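Local coordinates for hypothetical protein SA2161 (Staphylococcus aureus, PDB 1Y7R), which is of unknown function but probably acts as an acetyltransferase of the GNAT family, transferring an acetyl group from acetyl-CoA to an unidentified acceptor, at residues 64-69 and 83-88; 2-7 and 40-45. The protein carries 4 engineered substitutions. All coordinates share one frame; numbering follows the deposited sequence.

Both contacts build on one mixed sheet, and their centres lie about 11 Å apart. Contact 2 comes first along the chain, pairing edge strand 3-5 with strand 40-46; helices 11-20 and 28-34 lie between them in sequence. Contact 1 follows, seating helix 80-95 on strand 63-71, with strand 49-58 between the two contacts in the sheet. That same helix ties them together: His-87 ND1 is hydrogen-bonded to Tyr-6 OH at 2.8 Å, and Ile-84 packs on Val-42 and Leu-44. Helix 80-95 thus lies on one face of the sheet of this GNAT-family protein, touching side chains of strands 3-5, 40-46, 49-58 and 63-71.

Contact 1 (64-69 and 83-88); sequences FQIVDI and LIMEHI
Ile-66 and Ile-69 of strand 63-71 meet Ile-84, Met-85 and Ile-88 of helix 80-95, the first strand-helix pair of a beta-alpha-beta unit completed by strand 101-107. In GNAT proteins this unit carries the acetyl-CoA site; a phosphate ion, probably from the crystallisation liquor, lies about 6 Å from the side chain of Ile-69 and may mark such a pocket. Strand and helix run nearly antiparallel, at 152°, and no hydrogen bond passes between them.

The course of the strand fits the choice of residues that take part. Ile-66 points at the helix and Val-67 away from it; Asp-68 then adopts a left-handed conformation, a break in the regular strand twist after which Ile-69, three residues beyond Ile-66, also brings its side-chain end to the helix. The carboxylate of Asp-68 is held by salt bridges to Arg-18 and Arg-55.

Branched aliphatic contacts make up most of the interface. Ile-88 straddles both strand residues, its CG2 lying 3.7 Å from Ile-66 CD1 while its CD1 turns to Ile-69. Ile-69 CD1 passes Ile-84 CG2 at 3.9 Å, the two side chains running in opposite directions.

Met-85, a selenomethionine, joins the same apolar cluster with an unbranched chain. Bent at chi2 and chi3 (-60° and -68°), its chain brings the selenium to within 4.2 Å of Ile-69 CD1, and sets CE 4.0 Å from Ile-66 CD1. The tightest point is a tip-to-tip meeting of methyls, Ile-69 CD1 against Ile-88 CD1 at 3.5 Å.

Contact 2 (2-7 and 40-45); sequences VKVTYD and FTVTLY
Lys-3 and Tyr-45 pair through both of their backbone groups: Lys-3 N donates to Tyr-45 O at 2.8 Å, and Tyr-45 N returns a bond to Lys-3 O at 3.0 Å. Two residues on, Thr-5 and Thr-43 repeat the exchange, Thr-5 N to Thr-43 O and Thr-43 N to Thr-5 O both measuring 2.9 Å. Thr-5 O also receives a CA-H...O contact from Val-42 and at most a weak bond, its proton unsettled, from Thr-43 OG1 at 3.3 Å.

Between these hydrogen-bonded pairs sits the non-hydrogen-bonded pair Val-4 and Leu-44, whose side chains lie side by side, Val-4 CG2 to Leu-44 CD2 3.7 Å, on the face that helix 80-95 covers. This antiparallel ladder is the first pairing of the GNAT sheet: strand 3-5 forms its outer edge within the chain, and strand 40-46 bonds on its other side to strand 49-58.

Past Thr-5 the ladder ends and water takes over. One molecule donates to Tyr-6 O and weakly accepts from Thr-41 N, bridging the segments beyond the ladder. A second water lies 2.7 Å from Thr-43 OG1 and also hydrogen-bonds to Tyr-45 OH, linking the two hydroxyls; its bond to Asp-7 O is weak. Lys-3 NZ is hydrogen-bonded to Lys-47 O, with a long, weak ion pair to Asp-48.

Phe-40 directs its edge at the face of Tyr-6 in a T-shaped stack, planes at 62°. With Phe-40 CG anti to the backbone N (chi1 174°), its ring reaches across to Tyr-6, and Phe-40 CE1 stands 3.6 Å above the centre of the Tyr-6 ring.

Contact 1 (64-69 and 83-88)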
ATOM      1  N   PHE A  64      -2.783  -1.990  -5.449  1.00  4.63           N
ATOM      2  CA  PHE A  64      -3.405  -0.913  -4.651  1.00  3.89           C
ATOM      3  C   PHE A  64      -3.400  -1.290  -3.163  1.00  4.52           C
ATOM      4  O   PHE A  64      -3.399  -2.478  -2.808  1.00  5.48           O
ATOM      5  CB  PHE A  64      -4.859  -0.685  -5.095  1.00  4.56           C
ATOM      6  CG  PHE A  64      -5.006  -0.314  -6.549  1.00  3.74           C
ATOM      7  CD1 PHE A  64      -5.110   1.019  -6.912  1.00  7.38           C
ATOM      8  CD2 PHE A  64      -5.050  -1.312  -7.537  1.00  7.50           C
ATOM      9  CE1 PHE A  64      -5.254   1.391  -8.281  1.00  7.57           C
ATOM     10  CE2 PHE A  64      -5.207  -0.971  -8.891  1.00  8.14           C
ATOM     11  CZ  PHE A  64      -5.276   0.391  -9.268  1.00  6.57           C
ATOM     12  N   GLN A  65      -3.422  -0.269  -2.306  1.00  4.82           N
ATOM     13  CA  GLN A  65      -3.644  -0.481  -0.883  1.00  5.98           C
ATOM     14  C   GLN A  65      -4.762   0.448  -0.447  1.00  6.06           C
ATOM     15  O   GLN A  65      -4.740   1.643  -0.757  1.00  6.55           O
ATOM     16  CB  GLN A  65      -2.392  -0.167  -0.056  1.00  6.00           C
ATOM     17  CG  GLN A  65      -2.459  -0.816   1.335  1.00  6.98           C
ATOM     18  CD  GLN A  65      -1.356  -0.376   2.272  1.00  9.41           C
ATOM     19  OE1 GLN A  65      -0.725   0.661   2.095  1.00  9.28           O
ATOM     20  NE2 GLN A  65      -1.170  -1.145   3.318  1.00 10.60           N
ATOM     21  N   ILE A  66      -5.728  -0.117   0.260  1.00  5.30           N
ATOM     22  CA  ILE A  66      -6.810   0.639   0.873  1.00  6.20           C
ATOM     23  C   ILE A  66      -6.328   1.036   2.260  1.00  6.62           C
ATOM     24  O   ILE A  66      -5.828   0.178   3.021  1.00  6.08           O
ATOM     25  CB  ILE A  66      -8.087  -0.213   0.964  1.00  5.81           C
ATOM     26  CG1 ILE A  66      -8.523  -0.601  -0.451  1.00  6.55           C
ATOM     27  CG2 ILE A  66      -9.199   0.522   1.719  1.00  8.12           C
ATOM     28  CD1 ILE A  66      -9.604  -1.635  -0.488  1.00  8.81           C
ATOM     29  N   VAL A  67      -6.464   2.327   2.568  1.00  5.95           N
ATOM     30  CA  VAL A  67      -5.908   2.901   3.798  1.00  7.08           C
ATOM     31  C   VAL A  67      -6.901   3.886   4.402  1.00  7.02           C
ATOM     32  O   VAL A  67      -7.807   4.324   3.705  1.00  7.68           O
ATOM     33  CB  VAL A  67      -4.534   3.617   3.557  1.00  7.04           C
ATOM     34  CG1 VAL A  67      -3.462   2.628   3.056  1.00  8.38           C
ATOM     35  CG2 VAL A  67      -4.656   4.870   2.603  1.00  6.55           C
ATOM     36  N   ASP A  68      -6.737   4.218   5.684  1.00  8.29           N
ATOM     37  CA  ASP A  68      -7.523   5.293   6.317  1.00  8.90           C
ATOM     38  C   ASP A  68      -9.019   5.051   6.272  1.00  8.87           C
ATOM     39  O   ASP A  68      -9.802   5.990   6.046  1.00  8.92           O
ATOM     40  CB  ASP A  68      -7.195   6.645   5.667  1.00  9.70           C
ATOM     41  CG  ASP A  68      -5.883   7.206   6.152  1.00 12.55           C
ATOM     42  OD1 ASP A  68      -5.538   6.946   7.320  1.00 19.58           O
ATOM     43  OD2 ASP A  68      -5.179   7.876   5.395  1.00 14.49           O
ATOM     44  N   ILE A  69      -9.450   3.800   6.497  1.00  8.37           N
ATOM     45  CA  ILE A  69     -10.892   3.539   6.632  1.00  8.32           C
ATOM     46  C   ILE A  69     -11.286   3.975   8.036  1.00  8.43           C
ATOM     47  O   ILE A  69     -11.032   3.259   9.021  1.00  9.26           O
ATOM     48  CB  ILE A  69     -11.231   2.051   6.387  1.00  8.23           C
ATOM     49  CG1 ILE A  69     -10.705   1.643   5.003  1.00  9.14           C
ATOM     50  CG2 ILE A  69     -12.766   1.797   6.493  1.00  9.30           C
ATOM     51  CD1 ILE A  69     -11.342   2.341   3.868  1.00 11.53           C
ATOM     52  N   LEU A  83     -20.528   1.469   3.401  1.00  5.51           N
ATOM     53  CA  LEU A  83     -20.755   2.500   2.380  1.00  5.12           C
ATOM     54  C   LEU A  83     -19.434   3.014   1.755  1.00  4.45           C
ATOM     55  O   LEU A  83     -19.281   3.079   0.518  1.00  5.61           O
ATOM     56  CB  LEU A  83     -21.603   3.639   2.980  1.00  4.35           C
ATOM     57  CG  LEU A  83     -22.048   4.688   1.928  1.00  7.54           C
ATOM     58  CD1 LEU A  83     -22.840   4.095   0.763  1.00  9.70           C
ATOM     59  CD2 LEU A  83     -22.889   5.698   2.621  1.00  6.48           C
ATOM     60  N   ILE A  84     -18.473   3.321   2.622  1.00  3.98           N
ATOM     61  CA  ILE A  84     -17.112   3.685   2.198  1.00  4.15           C
ATOM     62  C   ILE A  84     -16.510   2.605   1.277  1.00  3.99           C
ATOM     63  O   ILE A  84     -16.040   2.887   0.166  1.00  4.67           O
ATOM     64  CB  ILE A  84     -16.248   3.955   3.435  1.00  3.73           C
ATOM     65  CG1 ILE A  84     -16.682   5.293   4.053  1.00  5.05           C
ATOM     66  CG2 ILE A  84     -14.749   3.976   3.075  1.00  5.34           C
ATOM     67  CD1 ILE A  84     -16.273   5.492   5.512  1.00 10.00           C
HETATM   68  N   MSE A  85     -16.581   1.362   1.723  1.00  4.85           N
HETATM   69  CA  MSE A  85     -15.991   0.258   0.959  1.00  5.50           C
HETATM   70  C   MSE A  85     -16.693   0.075  -0.380  1.00  5.98           C
HETATM   71  O   MSE A  85     -16.028  -0.216  -1.357  1.00  6.37           O
HETATM   72  CB  MSE A  85     -16.019  -1.043   1.768  1.00  6.93           C
HETATM   73  CG  MSE A  85     -14.995  -1.148   2.874  1.00  6.56           C
HETATM   74 SE   MSE A  85     -13.126  -1.006   2.169  1.00 17.61          SE
HETATM   75  CE  MSE A  85     -13.065  -2.700   1.185  1.00 10.83           C
ATOM     76  N   GLU A  86     -18.023   0.245  -0.444  1.00  5.85           N
ATOM     77  CA  GLU A  86     -18.725   0.133  -1.714  1.00  7.00           C
ATOM     78  C   GLU A  86     -18.171   1.149  -2.714  1.00  6.60           C
ATOM     79  O   GLU A  86     -17.937   0.833  -3.883  1.00  7.67           O
ATOM     80  CB  GLU A  86     -20.245   0.334  -1.526  1.00  7.56           C
ATOM     81  CG  GLU A  86     -20.938  -0.845  -0.835  1.00 11.23           C
ATOM     82  CD  GLU A  86     -21.130  -2.062  -1.783  1.00 12.39           C
ATOM     83  OE1 GLU A  86     -20.451  -2.128  -2.835  1.00 14.23           O
ATOM     84  OE2 GLU A  86     -21.980  -2.934  -1.483  1.00 14.22           O
ATOM     85  N   HIS A  87     -17.940   2.375  -2.263  1.00  5.50           N
ATOM     86  CA  HIS A  87     -17.387   3.398  -3.182  1.00  5.80           C
ATOM     87  C   HIS A  87     -15.927   3.121  -3.563  1.00  5.97           C
ATOM     88  O   HIS A  87     -15.541   3.242  -4.747  1.00  6.48           O
ATOM     89  CB  HIS A  87     -17.616   4.782  -2.592  1.00  6.00           C
ATOM     90  CG  HIS A  87     -19.047   5.212  -2.675  1.00  8.58           C
ATOM     91  ND1 HIS A  87     -19.552   5.889  -3.767  1.00  9.58           N
ATOM     92  CD2 HIS A  87     -20.101   4.979  -1.855  1.00  8.78           C
ATOM     93  CE1 HIS A  87     -20.844   6.110  -3.585  1.00 10.35           C
ATOM     94  NE2 HIS A  87     -21.206   5.565  -2.436  1.00  9.52           N
ATOM     95  N   ILE A  88     -15.142   2.644  -2.598  1.00  5.25           N
ATOM     96  CA  ILE A  88     -13.767   2.227  -2.895  1.00  5.89           C
ATOM     97  C   ILE A  88     -13.734   1.070  -3.899  1.00  5.51           C
ATOM     98  O   ILE A  88     -12.947   1.087  -4.862  1.00  6.89           O
ATOM     99  CB  ILE A  88     -13.016   1.874  -1.588  1.00  5.76           C
ATOM    100  CG1 ILE A  88     -12.717   3.150  -0.818  1.00  5.84           C
ATOM    101  CG2 ILE A  88     -11.738   1.092  -1.864  1.00  5.57           C
ATOM    102  CD1 ILE A  88     -12.088   2.870   0.510  1.00 11.49           C
TER

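Contact 2 (2-7 and 40-45)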
ATOM      1  N   VAL A   2     -26.700  10.636   4.622  1.00 19.13           N
ATOM      2  CA  VAL A   2     -25.374  11.182   4.502  1.00 16.37           C
ATOM      3  C   VAL A   2     -25.114  11.598   3.050  1.00 14.89           C
ATOM      4  O   VAL A   2     -25.715  11.058   2.121  1.00 14.16           O
ATOM      5  CB  VAL A   2     -24.348  10.165   5.027  1.00 17.08           C
ATOM      6  CG1 VAL A   2     -22.981  10.477   4.534  1.00 20.07           C
ATOM      7  CG2 VAL A   2     -24.383  10.120   6.580  1.00 17.34           C
ATOM      8  N   LYS A   3     -24.248  12.587   2.873  1.00 12.27           N
ATOM      9  CA  LYS A   3     -23.826  13.083   1.571  1.00 12.03           C
ATOM     10  C   LYS A   3     -22.501  12.392   1.249  1.00 10.87           C
ATOM     11  O   LYS A   3     -21.628  12.358   2.103  1.00  9.83           O
ATOM     12  CB  LYS A   3     -23.482  14.570   1.687  1.00 12.20           C
ATOM     13  CG  LYS A   3     -24.607  15.568   1.956  1.00 14.50           C
ATOM     14  CD  LYS A   3     -24.006  16.974   1.804  1.00 14.33           C
ATOM     15  CE  LYS A   3     -23.533  17.573   3.111  1.00 18.35           C
ATOM     16  NZ  LYS A   3     -24.468  18.630   3.644  1.00 20.80           N
ATOM     17  N   VAL A   4     -22.336  11.877   0.035  1.00  9.04           N
ATOM     18  CA  VAL A   4     -21.096  11.200  -0.356  1.00  8.65           C
ATOM     19  C   VAL A   4     -20.346  12.097  -1.313  1.00  8.31           C
ATOM     20  O   VAL A   4     -20.893  12.560  -2.323  1.00  8.54           O
ATOM     21  CB  VAL A   4     -21.367   9.896  -1.114  1.00  9.58           C
ATOM     22  CG1 VAL A   4     -20.049   9.205  -1.463  1.00  7.56           C
ATOM     23  CG2 VAL A   4     -22.225   8.961  -0.261  1.00 10.36           C
ATOM     24  N   THR A   5     -19.052  12.236  -1.065  1.00  8.30           N
ATOM     25  CA  THR A   5     -18.235  13.139  -1.812  1.00  9.17           C
ATOM     26  C   THR A   5     -16.905  12.438  -2.130  1.00  8.40           C
ATOM     27  O   THR A   5     -16.458  11.630  -1.331  1.00  8.06           O
ATOM     28  CB  THR A   5     -18.055  14.354  -0.887  1.00 11.11           C
ATOM     29  OG1 THR A   5     -19.130  15.283  -1.042  1.00 15.58           O
ATOM     30  CG2 THR A   5     -16.786  14.953  -1.005  1.00 10.77           C
ATOM     31  N   TYR A   6     -16.309  12.707  -3.294  1.00  7.36           N
ATOM     32  CA  TYR A   6     -14.907  12.264  -3.551  1.00  6.61           C
ATOM     33  C   TYR A   6     -13.889  13.416  -3.431  1.00  8.17           C
ATOM     34  O   TYR A   6     -12.786  13.348  -4.031  1.00  8.50           O
ATOM     35  CB  TYR A   6     -14.764  11.591  -4.933  1.00  6.76           C
ATOM     36  CG  TYR A   6     -15.660  10.378  -5.166  1.00  6.48           C
ATOM     37  CD1 TYR A   6     -16.201   9.640  -4.098  1.00  5.73           C
ATOM     38  CD2 TYR A   6     -15.984   9.985  -6.469  1.00  7.50           C
ATOM     39  CE1 TYR A   6     -17.023   8.525  -4.327  1.00  8.06           C
ATOM     40  CE2 TYR A   6     -16.810   8.857  -6.706  1.00  6.65           C
ATOM     41  CZ  TYR A   6     -17.305   8.140  -5.638  1.00  8.19           C
ATOM     42  OH  TYR A   6     -18.116   7.062  -5.894  1.00  8.85           O
ATOM     43  N   ASP A   7     -14.255  14.466  -2.677  1.00  8.61           N
ATOM     44  CA  ASP A   7     -13.411  15.683  -2.546  1.00  9.86           C
ATOM     45  C   ASP A   7     -12.231  15.408  -1.628  1.00 10.80           C
ATOM     46  O   ASP A   7     -12.308  14.537  -0.783  1.00 12.54           O
ATOM     47  CB  ASP A   7     -14.148  16.861  -1.875  1.00  9.76           C
ATOM     48  CG  ASP A   7     -15.419  17.304  -2.569  1.00 12.24           C
ATOM     49  OD1 ASP A   7     -16.127  18.122  -1.910  1.00 12.17           O
ATOM     50  OD2 ASP A   7     -15.731  16.887  -3.705  1.00 14.30           O
ATOM     51  N   PHE A  40      -7.683   7.894  -4.846  1.00  6.85           N
ATOM     52  CA  PHE A  40      -9.117   8.039  -4.674  1.00  5.65           C
ATOM     53  C   PHE A  40      -9.418   8.246  -3.200  1.00  5.29           C
ATOM     54  O   PHE A  40      -8.807   7.603  -2.337  1.00  5.67           O
ATOM     55  CB  PHE A  40      -9.800   6.756  -5.175  1.00  5.35           C
ATOM     56  CG  PHE A  40     -11.281   6.696  -4.928  1.00  5.83           C
ATOM     57  CD1 PHE A  40     -12.169   7.322  -5.811  1.00  8.00           C
ATOM     58  CD2 PHE A  40     -11.787   5.974  -3.829  1.00  5.55           C
ATOM     59  CE1 PHE A  40     -13.570   7.245  -5.606  1.00  7.79           C
ATOM     60  CE2 PHE A  40     -13.188   5.903  -3.619  1.00  9.41           C
ATOM     61  CZ  PHE A  40     -14.072   6.542  -4.527  1.00  8.25           C
ATOM     62  N   THR A  41     -10.366   9.144  -2.917  1.00  5.46           N
ATOM     63  CA  THR A  41     -10.792   9.424  -1.541  1.00  6.50           C
ATOM     64  C   THR A  41     -12.294   9.539  -1.524  1.00  7.06           C
ATOM     65  O   THR A  41     -12.857  10.259  -2.352  1.00  8.10           O
ATOM     66  CB  THR A  41     -10.196  10.762  -1.005  1.00  7.94           C
ATOM     67  OG1 THR A  41      -8.760  10.734  -1.100  1.00  8.85           O
ATOM     68  CG2 THR A  41     -10.557  10.968   0.461  1.00  8.69           C
ATOM     69  N   VAL A  42     -12.945   8.849  -0.593  1.00  6.90           N
ATOM     70  CA  VAL A  42     -14.401   9.016  -0.387  1.00  6.80           C
ATOM     71  C   VAL A  42     -14.625   9.551   1.012  1.00  6.95           C
ATOM     72  O   VAL A  42     -13.972   9.123   1.961  1.00  6.63           O
ATOM     73  CB  VAL A  42     -15.202   7.619  -0.411  0.50  9.81           C
ATOM     74  CG1 VAL A  42     -14.595   6.512   0.456  0.50  3.61           C
ATOM     75  CG2 VAL A  42     -16.731   7.819  -0.124  0.50  6.10           C
ATOM     76  N   THR A  43     -15.537  10.505   1.129  1.00  5.28           N
ATOM     77  CA  THR A  43     -15.899  11.117   2.404  1.00  5.46           C
ATOM     78  C   THR A  43     -17.419  11.150   2.537  1.00  5.76           C
ATOM     79  O   THR A  43     -18.145  11.313   1.540  1.00  5.90           O
ATOM     80  CB  THR A  43     -15.318  12.549   2.573  1.00  6.22           C
ATOM     81  OG1 THR A  43     -15.436  13.266   1.334  1.00  8.26           O
ATOM     82  CG2 THR A  43     -13.801  12.472   3.001  1.00  8.12           C
ATOM     83  N   LEU A  44     -17.879  10.925   3.764  1.00  5.74           N
ATOM     84  CA  LEU A  44     -19.301  10.911   4.114  1.00  5.64           C
ATOM     85  C   LEU A  44     -19.564  12.014   5.112  1.00  6.16           C
ATOM     86  O   LEU A  44     -18.845  12.155   6.112  1.00  6.48           O
ATOM     87  CB  LEU A  44     -19.675   9.592   4.779  1.00  6.68           C
ATOM     88  CG  LEU A  44     -19.363   8.315   3.989  1.00  6.97           C
ATOM     89  CD1 LEU A  44     -19.804   7.134   4.842  1.00  8.31           C
ATOM     90  CD2 LEU A  44     -20.029   8.231   2.653  1.00 10.54           C
ATOM     91  N   TYR A  45     -20.625  12.764   4.863  1.00  6.77           N
ATOM     92  CA  TYR A  45     -20.979  13.880   5.733  1.00  7.49           C
ATOM     93  C   TYR A  45     -22.430  13.737   6.219  1.00  8.24           C
ATOM     94  O   TYR A  45     -23.327  13.392   5.424  1.00  8.68           O
ATOM     95  CB  TYR A  45     -20.845  15.213   5.004  1.00  9.18           C
ATOM     96  CG  TYR A  45     -19.448  15.630   4.650  1.00 11.31           C
ATOM     97  CD1 TYR A  45     -18.687  16.382   5.546  1.00 11.11           C
ATOM     98  CD2 TYR A  45     -18.897  15.333   3.409  1.00 11.29           C
ATOM     99  CE1 TYR A  45     -17.406  16.793   5.239  1.00 13.07           C
ATOM    100  CE2 TYR A  45     -17.600  15.754   3.082  1.00 13.47           C
ATOM    101  CZ  TYR A  45     -16.866  16.488   4.001  1.00 13.99           C
ATOM    102  OH  TYR A  45     -15.568  16.890   3.680  1.00 15.51           O
TER
HETATM  103  O   HOH W   1     -10.550  11.608  -4.256  1.00 17.77           O
HETATM  104  O   HOH W   2     -14.335  15.739   1.680  1.00 29.42           O